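Local coordinates for penicillin-binding protein 2 (Pbp2) (Helicobacter pylori, PDB 5LP5), which probably builds peptidoglycan as a penicillin-binding transpeptidase of the inner membrane, working in cell-shape maintenance and forming a complex with MreC, at residues 312-317 with 369-374; 318-323 with 384-389; 388-393 with 448-453. All coordinates share one frame; numbering follows the deposited sequence.

Contact 1: residues 312-317 with 369-374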
ATOM      1  N   VAL A 312     -13.321 -35.495 -23.779  1.00 48.25           N
ATOM      2  CA  VAL A 312     -14.219 -34.371 -23.404  1.00 47.70           C
ATOM      3  C   VAL A 312     -14.897 -33.703 -24.613  1.00 45.90           C
ATOM      4  O   VAL A 312     -15.955 -33.081 -24.493  1.00 42.99           O
ATOM      5  CB  VAL A 312     -13.498 -33.254 -22.588  1.00 45.59           C
ATOM      6  CG1 VAL A 312     -12.898 -33.795 -21.313  1.00 45.73           C
ATOM      7  CG2 VAL A 312     -12.417 -32.579 -23.400  1.00 44.99           C
ATOM      8  N   VAL A 313     -14.264 -33.838 -25.771  1.00 44.34           N
ATOM      9  CA  VAL A 313     -14.785 -33.262 -27.004  1.00 44.72           C
ATOM     10  C   VAL A 313     -16.003 -34.013 -27.556  1.00 47.30           C
ATOM     11  O   VAL A 313     -16.709 -33.497 -28.434  1.00 49.85           O
ATOM     12  CB  VAL A 313     -13.705 -33.246 -28.097  1.00 43.02           C
ATOM     13  CG1 VAL A 313     -12.447 -32.539 -27.601  1.00 42.15           C
ATOM     14  CG2 VAL A 313     -13.379 -34.664 -28.559  1.00 43.84           C
ATOM     15  N   LYS A 314     -16.253 -35.215 -27.035  1.00 46.46           N
ATOM     16  CA  LYS A 314     -17.160 -36.168 -27.677  1.00 47.27           C
ATOM     17  C   LYS A 314     -18.571 -35.658 -27.896  1.00 47.92           C
ATOM     18  O   LYS A 314     -19.176 -35.975 -28.919  1.00 48.39           O
ATOM     19  CB  LYS A 314     -17.186 -37.494 -26.921  1.00 48.60           C
ATOM     20  CG  LYS A 314     -16.026 -38.385 -27.316  1.00 51.19           C
ATOM     21  CD  LYS A 314     -15.898 -39.645 -26.474  1.00 53.17           C
ATOM     22  CE  LYS A 314     -14.687 -40.442 -26.949  1.00 54.95           C
ATOM     23  NZ  LYS A 314     -14.470 -41.685 -26.176  1.00 55.82           N
ATOM     24  N   MET A 315     -19.096 -34.865 -26.963  1.00 46.79           N
ATOM     25  CA  MET A 315     -20.428 -34.301 -27.159  1.00 48.45           C
ATOM     26  C   MET A 315     -20.432 -33.180 -28.227  1.00 50.60           C
ATOM     27  O   MET A 315     -21.454 -32.930 -28.882  1.00 55.47           O
ATOM     28  CB  MET A 315     -21.098 -33.881 -25.825  1.00 46.77           C
ATOM     29  CG  MET A 315     -20.276 -33.099 -24.792  1.00 45.20           C
ATOM     30  SD  MET A 315     -19.218 -33.989 -23.611  1.00 41.96           S
ATOM     31  CE  MET A 315     -20.288 -35.347 -23.216  1.00 44.51           C
ATOM     32  N   GLY A 316     -19.287 -32.534 -28.422  1.00 51.38           N
ATOM     33  CA  GLY A 316     -19.121 -31.600 -29.540  1.00 54.80           C
ATOM     34  C   GLY A 316     -19.048 -32.316 -30.877  1.00 56.66           C
ATOM     35  O   GLY A 316     -19.619 -31.862 -31.871  1.00 56.89           O
ATOM     36  N   VAL A 317     -18.344 -33.445 -30.883  1.00 57.89           N
ATOM     37  CA  VAL A 317     -18.212 -34.308 -32.066  1.00 60.53           C
ATOM     38  C   VAL A 317     -19.575 -34.918 -32.443  1.00 61.19           C
ATOM     39  O   VAL A 317     -20.017 -34.848 -33.589  1.00 56.71           O
ATOM     40  CB  VAL A 317     -17.196 -35.456 -31.801  1.00 60.48           C
ATOM     41  CG1 VAL A 317     -17.090 -36.389 -32.994  1.00 60.72           C
ATOM     42  CG2 VAL A 317     -15.822 -34.905 -31.450  1.00 59.99           C
ATOM     43  N   VAL A 369     -15.327 -46.344 -30.490  1.00 68.61           N
ATOM     44  CA  VAL A 369     -15.681 -46.846 -31.833  1.00 67.70           C
ATOM     45  C   VAL A 369     -16.884 -46.157 -32.477  1.00 64.28           C
ATOM     46  O   VAL A 369     -16.906 -45.979 -33.694  1.00 58.98           O
ATOM     47  CB  VAL A 369     -15.874 -48.384 -31.849  1.00 68.82           C
ATOM     48  CG1 VAL A 369     -16.456 -48.853 -33.178  1.00 69.23           C
ATOM     49  CG2 VAL A 369     -14.540 -49.077 -31.606  1.00 70.51           C
ATOM     50  N   TYR A 370     -17.878 -45.769 -31.678  1.00 62.47           N
ATOM     51  CA  TYR A 370     -19.027 -45.038 -32.212  1.00 63.25           C
ATOM     52  C   TYR A 370     -18.542 -43.844 -33.040  1.00 64.24           C
ATOM     53  O   TYR A 370     -19.065 -43.572 -34.125  1.00 63.40           O
ATOM     54  CB  TYR A 370     -19.934 -44.565 -31.075  1.00 61.92           C
ATOM     55  CG  TYR A 370     -21.105 -43.696 -31.505  1.00 62.95           C
ATOM     56  CD1 TYR A 370     -22.324 -44.261 -31.872  1.00 66.18           C
ATOM     57  CD2 TYR A 370     -20.994 -42.310 -31.537  1.00 63.37           C
ATOM     58  CE1 TYR A 370     -23.407 -43.469 -32.237  1.00 68.87           C
ATOM     59  CE2 TYR A 370     -22.065 -41.503 -31.902  1.00 63.97           C
ATOM     60  CZ  TYR A 370     -23.274 -42.081 -32.249  1.00 67.57           C
ATOM     61  OH  TYR A 370     -24.348 -41.286 -32.620  1.00 67.56           O
ATOM     62  N   PHE A 371     -17.525 -43.157 -32.512  1.00 63.99           N
ATOM     63  CA  PHE A 371     -16.963 -41.951 -33.125  1.00 59.81           C
ATOM     64  C   PHE A 371     -16.006 -42.310 -34.238  1.00 59.37           C
ATOM     65  O   PHE A 371     -15.933 -41.603 -35.234  1.00 60.30           O
ATOM     66  CB  PHE A 371     -16.278 -41.063 -32.070  1.00 56.87           C
ATOM     67  CG  PHE A 371     -17.217 -40.599 -30.985  1.00 56.57           C
ATOM     68  CD1 PHE A 371     -18.078 -39.531 -31.202  1.00 55.43           C
ATOM     69  CD2 PHE A 371     -17.264 -41.248 -29.766  1.00 53.90           C
ATOM     70  CE1 PHE A 371     -18.955 -39.114 -30.223  1.00 53.69           C
ATOM     71  CE2 PHE A 371     -18.141 -40.835 -28.791  1.00 52.87           C
ATOM     72  CZ  PHE A 371     -18.990 -39.772 -29.019  1.00 52.24           C
ATOM     73  N   TYR A 372     -15.277 -43.405 -34.086  1.00 60.39           N
ATOM     74  CA  TYR A 372     -14.477 -43.921 -35.196  1.00 64.37           C
ATOM     75  C   TYR A 372     -15.351 -44.179 -36.436  1.00 68.78           C
ATOM     76  O   TYR A 372     -15.013 -43.775 -37.550  1.00 70.83           O
ATOM     77  CB  TYR A 372     -13.743 -45.216 -34.809  1.00 64.81           C
ATOM     78  CG  TYR A 372     -12.579 -45.066 -33.836  1.00 63.63           C
ATOM     79  CD1 TYR A 372     -11.726 -43.960 -33.882  1.00 64.59           C
ATOM     80  CD2 TYR A 372     -12.308 -46.060 -32.894  1.00 63.49           C
ATOM     81  CE1 TYR A 372     -10.666 -43.835 -32.998  1.00 64.28           C
ATOM     82  CE2 TYR A 372     -11.246 -45.943 -32.013  1.00 63.35           C
ATOM     83  CZ  TYR A 372     -10.429 -44.831 -32.071  1.00 64.14           C
ATOM     84  OH  TYR A 372      -9.382 -44.713 -31.192  1.00 63.86           O
ATOM     85  N   LYS A 373     -16.480 -44.849 -36.234  1.00 73.09           N
ATOM     86  CA  LYS A 373     -17.332 -45.273 -37.347  1.00 75.27           C
ATOM     87  C   LYS A 373     -17.974 -44.106 -38.088  1.00 74.84           C
ATOM     88  O   LYS A 373     -17.866 -44.022 -39.313  1.00 75.79           O
ATOM     89  CB  LYS A 373     -18.406 -46.253 -36.871  1.00 76.04           C
ATOM     90  CG  LYS A 373     -17.913 -47.688 -36.856  1.00 76.63           C
ATOM     91  CD  LYS A 373     -19.036 -48.630 -36.476  1.00 78.46           C
ATOM     92  CE  LYS A 373     -18.571 -50.074 -36.385  1.00 80.65           C
ATOM     93  NZ  LYS A 373     -19.674 -50.987 -35.965  1.00 82.72           N
ATOM     94  N   PHE A 374     -18.645 -43.213 -37.362  1.00 71.91           N
ATOM     95  CA  PHE A 374     -19.291 -42.067 -38.012  1.00 76.05           C
ATOM     96  C   PHE A 374     -18.250 -41.057 -38.502  1.00 77.00           C
ATOM     97  O   PHE A 374     -18.531 -40.249 -39.393  1.00 72.88           O
ATOM     98  CB  PHE A 374     -20.326 -41.402 -37.094  1.00 74.99           C
ATOM     99  CG  PHE A 374     -21.589 -42.211 -36.923  1.00 77.88           C
ATOM    100  CD1 PHE A 374     -22.570 -42.230 -37.912  1.00 79.09           C
ATOM    101  CD2 PHE A 374     -21.799 -42.967 -35.768  1.00 79.82           C
ATOM    102  CE1 PHE A 374     -23.731 -42.990 -37.751  1.00 79.60           C
ATOM    103  CE2 PHE A 374     -22.960 -43.717 -35.598  1.00 77.71           C
ATOM    104  CZ  PHE A 374     -23.929 -43.729 -36.589  1.00 78.88           C
TER
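Phe371 pushes its ring into the angle between Lys314 and Val317, and nearly all of this small buried contact depends on that one aromatic group. The aliphatic part of Lys314 lies over one face. Its CG sits 3.8 Å from the centroid of the Phe371 ring, 23° off the ring normal, which makes a CH-pi contact displaced toward the rim. Because the lysine is fully extended beyond CG, successive carbons track along one side of the ring: Lys314 CB is 3.6 Å from Phe371 CZ, Lys314 CD 3.4 Å from Phe371 CE2, and Lys314 CE 3.9 Å from Phe371 CD2. Tyr370 takes the opposite face, its CD2 above the ring centre, so the phenyl group is sandwiched. Val317 approaches at a slant, with CG1 3.7 Å from Phe371 CD1. Phe371 has CG anti to its carbonyl carbon (chi1 -60°), which sends the ring off helix 369-377 toward helix 314-324.

Beyond the ring, Lys314 NZ makes a salt bridge with Asp368, immediately before helix 369-377, and weak hydrogen bonds to Val367 O and Ser311 OG. Ser311 and Lys314 fit the SxxK motif of penicillin-binding proteins, placed as usual at a helix start; Ser366 to Asp368 probably correspond to the family's second motif.

The chemistry is thus divided along a single side chain. Apolar methylenes run obliquely across one aromatic face while the amino group is held by polar partners, an arrangement consistent with the lysine being steered toward Ser311, the probable active-site serine.

Contact 2: residues 318-323 with 384-389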
ATOM      1  N   GLY A 318     -20.225 -35.523 -31.457  1.00 62.30           N
ATOM      2  CA  GLY A 318     -21.563 -36.061 -31.625  1.00 63.14           C
ATOM      3  C   GLY A 318     -22.507 -35.020 -32.184  1.00 63.86           C
ATOM      4  O   GLY A 318     -23.281 -35.312 -33.092  1.00 67.72           O
ATOM      5  N   LEU A 319     -22.436 -33.797 -31.662  1.00 61.75           N
ATOM      6  CA  LEU A 319     -23.310 -32.729 -32.139  1.00 62.46           C
ATOM      7  C   LEU A 319     -23.111 -32.468 -33.635  1.00 63.76           C
ATOM      8  O   LEU A 319     -24.064 -32.144 -34.348  1.00 66.92           O
ATOM      9  CB  LEU A 319     -23.110 -31.448 -31.322  1.00 59.58           C
ATOM     10  CG  LEU A 319     -23.927 -30.235 -31.789  1.00 60.75           C
ATOM     11  CD1 LEU A 319     -25.416 -30.478 -31.635  1.00 60.48           C
ATOM     12  CD2 LEU A 319     -23.510 -28.968 -31.058  1.00 60.07           C
ATOM     13  N   SER A 320     -21.879 -32.613 -34.104  1.00 64.67           N
ATOM     14  CA  SER A 320     -21.584 -32.472 -35.523  1.00 68.44           C
ATOM     15  C   SER A 320     -22.183 -33.620 -36.345  1.00 68.59           C
ATOM     16  O   SER A 320     -22.708 -33.395 -37.436  1.00 69.29           O
ATOM     17  CB  SER A 320     -20.073 -32.427 -35.752  1.00 72.64           C
ATOM     18  OG  SER A 320     -19.772 -31.952 -37.062  1.00 77.70           O
ATOM     19  N   PHE A 321     -22.091 -34.847 -35.834  1.00 66.64           N
ATOM     20  CA  PHE A 321     -22.674 -36.003 -36.520  1.00 66.70           C
ATOM     21  C   PHE A 321     -24.147 -35.765 -36.796  1.00 71.31           C
ATOM     22  O   PHE A 321     -24.612 -35.849 -37.941  1.00 76.87           O
ATOM     23  CB  PHE A 321     -22.569 -37.281 -35.678  1.00 62.84           C
ATOM     24  CG  PHE A 321     -21.171 -37.792 -35.489  1.00 60.30           C
ATOM     25  CD1 PHE A 321     -20.138 -37.424 -36.345  1.00 59.68           C
ATOM     26  CD2 PHE A 321     -20.903 -38.692 -34.471  1.00 58.69           C
ATOM     27  CE1 PHE A 321     -18.867 -37.931 -36.161  1.00 59.36           C
ATOM     28  CE2 PHE A 321     -19.633 -39.203 -34.287  1.00 57.98           C
ATOM     29  CZ  PHE A 321     -18.614 -38.824 -35.132  1.00 57.83           C
ATOM     30  N   LEU A 322     -24.877 -35.475 -35.722  1.00 71.08           N
ATOM     31  CA  LEU A 322     -26.322 -35.305 -35.784  1.00 71.30           C
ATOM     32  C   LEU A 322     -26.702 -34.191 -36.730  1.00 70.88           C
ATOM     33  O   LEU A 322     -27.784 -34.204 -37.316  1.00 73.98           O
ATOM     34  CB  LEU A 322     -26.871 -34.972 -34.403  1.00 72.58           C
ATOM     35  CG  LEU A 322     -26.704 -36.015 -33.311  1.00 74.74           C
ATOM     36  CD1 LEU A 322     -26.996 -35.380 -31.957  1.00 76.34           C
ATOM     37  CD2 LEU A 322     -27.626 -37.185 -33.581  1.00 76.84           C
ATOM     38  N   GLU A 323     -25.818 -33.213 -36.856  1.00 70.37           N
ATOM     39  CA  GLU A 323     -26.088 -32.039 -37.655  1.00 74.55           C
ATOM     40  C   GLU A 323     -25.847 -32.298 -39.149  1.00 78.54           C
ATOM     41  O   GLU A 323     -26.611 -31.832 -40.004  1.00 77.21           O
ATOM     42  CB  GLU A 323     -25.206 -30.912 -37.140  1.00 73.65           C
ATOM     43  CG  GLU A 323     -25.362 -29.574 -37.825  1.00 73.82           C
ATOM     44  CD  GLU A 323     -24.554 -28.505 -37.129  1.00 72.24           C
ATOM     45  OE1 GLU A 323     -23.782 -28.840 -36.199  1.00 69.80           O
ATOM     46  OE2 GLU A 323     -24.693 -27.337 -37.526  1.00 73.51           O
ATOM     47  N   SER A 384     -14.725 -30.004 -37.936  1.00 60.42           N
ATOM     48  CA  SER A 384     -13.904 -28.949 -37.360  1.00 60.53           C
ATOM     49  C   SER A 384     -14.702 -27.658 -37.206  1.00 63.10           C
ATOM     50  O   SER A 384     -14.470 -26.893 -36.279  1.00 66.33           O
ATOM     51  CB  SER A 384     -12.662 -28.704 -38.203  1.00 60.31           C
ATOM     52  OG  SER A 384     -12.999 -28.048 -39.398  1.00 62.51           O
ATOM     53  N   LYS A 385     -15.641 -27.413 -38.113  1.00 62.37           N
ATOM     54  CA  LYS A 385     -16.525 -26.265 -37.972  1.00 62.22           C
ATOM     55  C   LYS A 385     -17.335 -26.347 -36.675  1.00 59.80           C
ATOM     56  O   LYS A 385     -17.404 -25.391 -35.920  1.00 59.11           O
ATOM     57  CB  LYS A 385     -17.470 -26.143 -39.174  1.00 65.88           C
ATOM     58  CG  LYS A 385     -18.301 -24.859 -39.141  1.00 65.53           C
ATOM     59  CD  LYS A 385     -18.993 -24.570 -40.456  1.00 68.18           C
ATOM     60  CE  LYS A 385     -19.641 -23.195 -40.448  1.00 70.02           C
ATOM     61  NZ  LYS A 385     -20.260 -22.908 -41.774  1.00 73.71           N
ATOM     62  N   THR A 386     -17.955 -27.488 -36.426  1.00 59.67           N
ATOM     63  CA  THR A 386     -18.742 -27.675 -35.209  1.00 61.13           C
ATOM     64  C   THR A 386     -17.859 -27.517 -33.952  1.00 59.96           C
ATOM     65  O   THR A 386     -18.207 -26.762 -33.037  1.00 62.10           O
ATOM     66  CB  THR A 386     -19.490 -29.036 -35.230  1.00 64.97           C
ATOM     67  OG1 THR A 386     -20.499 -29.021 -36.252  1.00 70.27           O
ATOM     68  CG2 THR A 386     -20.167 -29.325 -33.915  1.00 66.22           C
ATOM     69  N   LEU A 387     -16.716 -28.199 -33.911  1.00 56.50           N
ATOM     70  CA  LEU A 387     -15.783 -28.071 -32.780  1.00 53.39           C
ATOM     71  C   LEU A 387     -15.342 -26.618 -32.529  1.00 53.05           C
ATOM     72  O   LEU A 387     -15.237 -26.180 -31.392  1.00 51.72           O
ATOM     73  CB  LEU A 387     -14.540 -28.932 -33.013  1.00 52.96           C
ATOM     74  CG  LEU A 387     -14.736 -30.440 -32.946  1.00 54.75           C
ATOM     75  CD1 LEU A 387     -13.618 -31.183 -33.661  1.00 55.78           C
ATOM     76  CD2 LEU A 387     -14.836 -30.888 -31.495  1.00 54.66           C
ATOM     77  N   ARG A 388     -15.060 -25.885 -33.600  1.00 56.42           N
ATOM     78  CA  ARG A 388     -14.635 -24.486 -33.513  1.00 55.81           C
ATOM     79  C   ARG A 388     -15.795 -23.570 -33.155  1.00 52.18           C
ATOM     80  O   ARG A 388     -15.598 -22.505 -32.590  1.00 53.32           O
ATOM     81  CB  ARG A 388     -14.024 -24.029 -34.838  1.00 61.11           C
ATOM     82  CG  ARG A 388     -12.575 -24.479 -35.062  1.00 68.40           C
ATOM     83  CD  ARG A 388     -11.964 -23.908 -36.343  1.00 73.34           C
ATOM     84  NE  ARG A 388     -11.918 -22.444 -36.282  1.00 87.06           N
ATOM     85  CZ  ARG A 388     -10.866 -21.697 -35.925  1.00 96.71           C
ATOM     86  NH1 ARG A 388      -9.698 -22.247 -35.616  1.00 98.97           N
ATOM     87  NH2 ARG A 388     -10.992 -20.371 -35.882  1.00101.44           N
ATOM     88  N   GLU A 389     -17.006 -23.977 -33.494  1.00 50.20           N
ATOM     89  CA  GLU A 389     -18.195 -23.231 -33.096  1.00 51.41           C
ATOM     90  C   GLU A 389     -18.469 -23.352 -31.612  1.00 49.67           C
ATOM     91  O   GLU A 389     -18.986 -22.412 -31.026  1.00 51.17           O
ATOM     92  CB  GLU A 389     -19.426 -23.706 -33.869  1.00 53.11           C
ATOM     93  CG  GLU A 389     -19.527 -23.142 -35.270  1.00 54.09           C
ATOM     94  CD  GLU A 389     -20.629 -23.787 -36.100  1.00 55.10           C
ATOM     95  OE1 GLU A 389     -21.365 -24.650 -35.563  1.00 53.22           O
ATOM     96  OE2 GLU A 389     -20.756 -23.415 -37.296  1.00 55.14           O
TER
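Thr386 meets Ser320 and Glu323 where helices 314-324 and 380-389 cross, their local axes 8.9 Å apart and inclined at 129°, nearer antiparallel than parallel. At the start of the second segment, Ser384 points away from the crossing and gives its OG to the carbonyls of Ile380 and Glu381, one turn back.

Thr386 comes next and does most of the work. Its OG1 lies 3.1 Å from Ser320 OG in a weak hydrogen bond, and Glu323 OE1 lies 3.3 Å from the same Thr386 OG1, a second weak polar approach. With chi1 at -67°, OG1 stands beside the threonine's own backbone N while CG2 is carried anti to it. That methyl rests against the start of Ser320, with Thr386 CG2 3.6 Å from Ser320 CB and 3.7 Å from Ser320 N. Glu323 reaches in extended and runs alongside the threonine, the two side chains pointing opposite ways.

Leu387 turns to Val317, a turn earlier on helix 314-324, and Arg388 faces outward to a salt bridge with Glu394. Glu389 brings OE1 to 4.7 Å from Glu323 OE2, like charges that may be eased by Gln477 NE2, which donates to Glu389 OE1.

Gln477 belongs to helix 475-493, which closes one flank of the crossing: Leu319 packs there on Lys480 and Leu484, and Glu323 on Phe476. Phe321, on the far side of helix 314-324, packs against Phe371 and Phe374 of helix 369-377 and also on Ile327.

Contact 3: residues 388-393 with 448-453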
ATOM      1  N   ARG A 388     -15.060 -25.885 -33.600  1.00 56.42           N
ATOM      2  CA  ARG A 388     -14.635 -24.486 -33.513  1.00 55.81           C
ATOM      3  C   ARG A 388     -15.795 -23.570 -33.155  1.00 52.18           C
ATOM      4  O   ARG A 388     -15.598 -22.505 -32.590  1.00 53.32           O
ATOM      5  CB  ARG A 388     -14.024 -24.029 -34.838  1.00 61.11           C
ATOM      6  CG  ARG A 388     -12.575 -24.479 -35.062  1.00 68.40           C
ATOM      7  CD  ARG A 388     -11.964 -23.908 -36.343  1.00 73.34           C
ATOM      8  NE  ARG A 388     -11.918 -22.444 -36.282  1.00 87.06           N
ATOM      9  CZ  ARG A 388     -10.866 -21.697 -35.925  1.00 96.71           C
ATOM     10  NH1 ARG A 388      -9.698 -22.247 -35.616  1.00 98.97           N
ATOM     11  NH2 ARG A 388     -10.992 -20.371 -35.882  1.00101.44           N
ATOM     12  N   GLU A 389     -17.006 -23.977 -33.494  1.00 50.20           N
ATOM     13  CA  GLU A 389     -18.195 -23.231 -33.096  1.00 51.41           C
ATOM     14  C   GLU A 389     -18.469 -23.352 -31.612  1.00 49.67           C
ATOM     15  O   GLU A 389     -18.986 -22.412 -31.026  1.00 51.17           O
ATOM     16  CB  GLU A 389     -19.426 -23.706 -33.869  1.00 53.11           C
ATOM     17  CG  GLU A 389     -19.527 -23.142 -35.270  1.00 54.09           C
ATOM     18  CD  GLU A 389     -20.629 -23.787 -36.100  1.00 55.10           C
ATOM     19  OE1 GLU A 389     -21.365 -24.650 -35.563  1.00 53.22           O
ATOM     20  OE2 GLU A 389     -20.756 -23.415 -37.296  1.00 55.14           O
ATOM     21  N   VAL A 390     -18.154 -24.504 -31.018  1.00 49.55           N
ATOM     22  CA  VAL A 390     -18.325 -24.707 -29.567  1.00 51.12           C
ATOM     23  C   VAL A 390     -17.115 -24.237 -28.739  1.00 49.12           C
ATOM     24  O   VAL A 390     -17.027 -24.558 -27.543  1.00 45.64           O
ATOM     25  CB  VAL A 390     -18.687 -26.173 -29.185  1.00 53.60           C
ATOM     26  CG1 VAL A 390     -19.937 -26.628 -29.918  1.00 56.37           C
ATOM     27  CG2 VAL A 390     -17.546 -27.142 -29.447  1.00 55.64           C
ATOM     28  N   GLY A 391     -16.187 -23.518 -29.381  1.00 48.40           N
ATOM     29  CA  GLY A 391     -15.169 -22.714 -28.693  1.00 47.41           C
ATOM     30  C   GLY A 391     -13.760 -23.277 -28.544  1.00 47.19           C
ATOM     31  O   GLY A 391     -13.050 -22.877 -27.620  1.00 47.54           O
ATOM     32  N   PHE A 392     -13.345 -24.186 -29.428  1.00 48.93           N
ATOM     33  CA  PHE A 392     -12.012 -24.840 -29.317  1.00 49.37           C
ATOM     34  C   PHE A 392     -10.894 -24.220 -30.172  1.00 52.06           C
ATOM     35  O   PHE A 392      -9.681 -24.477 -29.944  1.00 52.91           O
ATOM     36  CB  PHE A 392     -12.110 -26.328 -29.664  1.00 47.70           C
ATOM     37  CG  PHE A 392     -12.514 -27.191 -28.513  1.00 45.55           C
ATOM     38  CD1 PHE A 392     -13.788 -27.712 -28.435  1.00 46.07           C
ATOM     39  CD2 PHE A 392     -11.613 -27.480 -27.510  1.00 43.54           C
ATOM     40  CE1 PHE A 392     -14.153 -28.520 -27.376  1.00 45.07           C
ATOM     41  CE2 PHE A 392     -11.973 -28.277 -26.446  1.00 43.18           C
ATOM     42  CZ  PHE A 392     -13.243 -28.799 -26.378  1.00 43.38           C
ATOM     43  N   GLY A 393     -11.289 -23.420 -31.152  1.00 51.41           N
ATOM     44  CA  GLY A 393     -10.314 -22.814 -32.057  1.00 54.07           C
ATOM     45  C   GLY A 393      -9.667 -21.560 -31.511  1.00 54.29           C
ATOM     46  O   GLY A 393      -8.502 -21.297 -31.758  1.00 52.81           O
ATOM     47  N   THR A 448     -17.978 -26.495 -21.850  1.00 38.25           N
ATOM     48  CA  THR A 448     -18.890 -27.190 -20.929  1.00 39.55           C
ATOM     49  C   THR A 448     -20.129 -26.340 -20.510  1.00 40.14           C
ATOM     50  O   THR A 448     -21.231 -26.870 -20.372  1.00 41.33           O
ATOM     51  CB  THR A 448     -18.138 -27.639 -19.664  1.00 38.13           C
ATOM     52  OG1 THR A 448     -17.002 -28.419 -20.043  1.00 37.10           O
ATOM     53  CG2 THR A 448     -19.051 -28.436 -18.744  1.00 37.66           C
ATOM     54  N   GLY A 449     -19.936 -25.038 -20.313  1.00 38.66           N
ATOM     55  CA  GLY A 449     -21.032 -24.145 -19.972  1.00 40.49           C
ATOM     56  C   GLY A 449     -21.914 -23.762 -21.158  1.00 43.32           C
ATOM     57  O   GLY A 449     -23.029 -23.270 -20.970  1.00 41.35           O
ATOM     58  N   LEU A 450     -21.413 -23.946 -22.378  1.00 44.21           N
ATOM     59  CA  LEU A 450     -22.258 -23.832 -23.564  1.00 46.57           C
ATOM     60  C   LEU A 450     -23.231 -25.011 -23.657  1.00 50.07           C
ATOM     61  O   LEU A 450     -24.425 -24.833 -23.934  1.00 58.94           O
ATOM     62  CB  LEU A 450     -21.417 -23.752 -24.836  1.00 45.24           C
ATOM     63  CG  LEU A 450     -22.182 -23.736 -26.166  1.00 45.38           C
ATOM     64  CD1 LEU A 450     -23.138 -22.566 -26.252  1.00 44.66           C
ATOM     65  CD2 LEU A 450     -21.214 -23.670 -27.334  1.00 46.89           C
ATOM     66  N   ILE A 451     -22.724 -26.217 -23.435  1.00 49.34           N
ATOM     67  CA  ILE A 451     -23.567 -27.417 -23.451  1.00 48.94           C
ATOM     68  C   ILE A 451     -24.690 -27.231 -22.446  1.00 48.03           C
ATOM     69  O   ILE A 451     -25.863 -27.312 -22.783  1.00 50.33           O
ATOM     70  CB  ILE A 451     -22.751 -28.694 -23.100  1.00 50.31           C
ATOM     71  CG1 ILE A 451     -21.706 -28.982 -24.178  1.00 51.38           C
ATOM     72  CG2 ILE A 451     -23.637 -29.923 -22.881  1.00 48.61           C
ATOM     73  CD1 ILE A 451     -22.267 -29.060 -25.580  1.00 53.71           C
ATOM     74  N   ALA A 452     -24.321 -26.956 -21.206  1.00 48.08           N
ATOM     75  CA  ALA A 452     -25.290 -26.936 -20.126  1.00 48.47           C
ATOM     76  C   ALA A 452     -26.278 -25.786 -20.279  1.00 46.43           C
ATOM     77  O   ALA A 452     -27.458 -25.967 -20.046  1.00 49.16           O
ATOM     78  CB  ALA A 452     -24.589 -26.906 -18.782  1.00 46.92           C
ATOM     79  N   THR A 453     -25.805 -24.629 -20.712  1.00 46.69           N
ATOM     80  CA  THR A 453     -26.647 -23.430 -20.777  1.00 51.46           C
ATOM     81  C   THR A 453     -27.346 -23.238 -22.114  1.00 49.41           C
ATOM     82  O   THR A 453     -28.459 -22.736 -22.151  1.00 47.28           O
ATOM     83  CB  THR A 453     -25.828 -22.136 -20.522  1.00 58.73           C
ATOM     84  OG1 THR A 453     -24.941 -22.320 -19.410  1.00 62.76           O
ATOM     85  CG2 THR A 453     -26.748 -20.944 -20.238  1.00 62.72           C
TER
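No ring takes part directly where Val390 meets Leu450; the ring of Phe392, two residues on, is turned to other partners, meeting Phe437 edge-to-face and Tyr447 with the planes at about 55°. This leaves the contact itself to aliphatic groups. Leu450 directs one methyl at the valine: CD2 is 3.8 Å from Val390 CA, 4.0 Å from Val390 CB and 4.1 Å from Val390 CG1, so it lies against the root of the side chain and its CG1 branch. The valine and leucine side chains stand roughly perpendicular to each other. Leu450 carries CG anti to its backbone N (chi1 176°), which projects the isobutyl group out from helix 441-453.

In the transpeptidase fold, helices pack against a central five-stranded antiparallel sheet. Helix 441-453 touches that sheet through Thr448, hydrogen-bonded to Thr546 on strand 542-549, and Leu450 of the same helix packs on the chain where it leaves helix 380-389. Val390 is the first residue there to depart from helical backbone angles, and Gly391 follows with a positive phi of 100°, in the turn after the helix.

Near the end of helix 441-453, Thr453 folds back on its own helix. Its OG1 donates to Gly449 O at 2.6 Å, in the carbonyl plane, and Thr453 N shares the same acceptor. The side chain of Ile451 packs on helix 475-493.

Overall arrangement
All three contacts are largely buried in the transpeptidase domain, though Glu323 and Glu389 bring contact 2 nearer the surface. Contacts 1 and 2 share helix 314-324, using its start and its later turns; Phe321 of contact 2 touches Phe371, Tyr370 and Phe374 of contact 1. Contacts 2 and 3 share Arg388 and Glu389, at the end of helix 380-389. Contact 1 reaches contact 3 through Val313 against Phe392. The chemistry changes along this chain of neighbours: aromatic and methylene packing beside the probable catalytic motif, weak hydroxyl and carboxylate pairing at the helix crossing, and purely aliphatic touch where helix 380-389 gives way to the following turn.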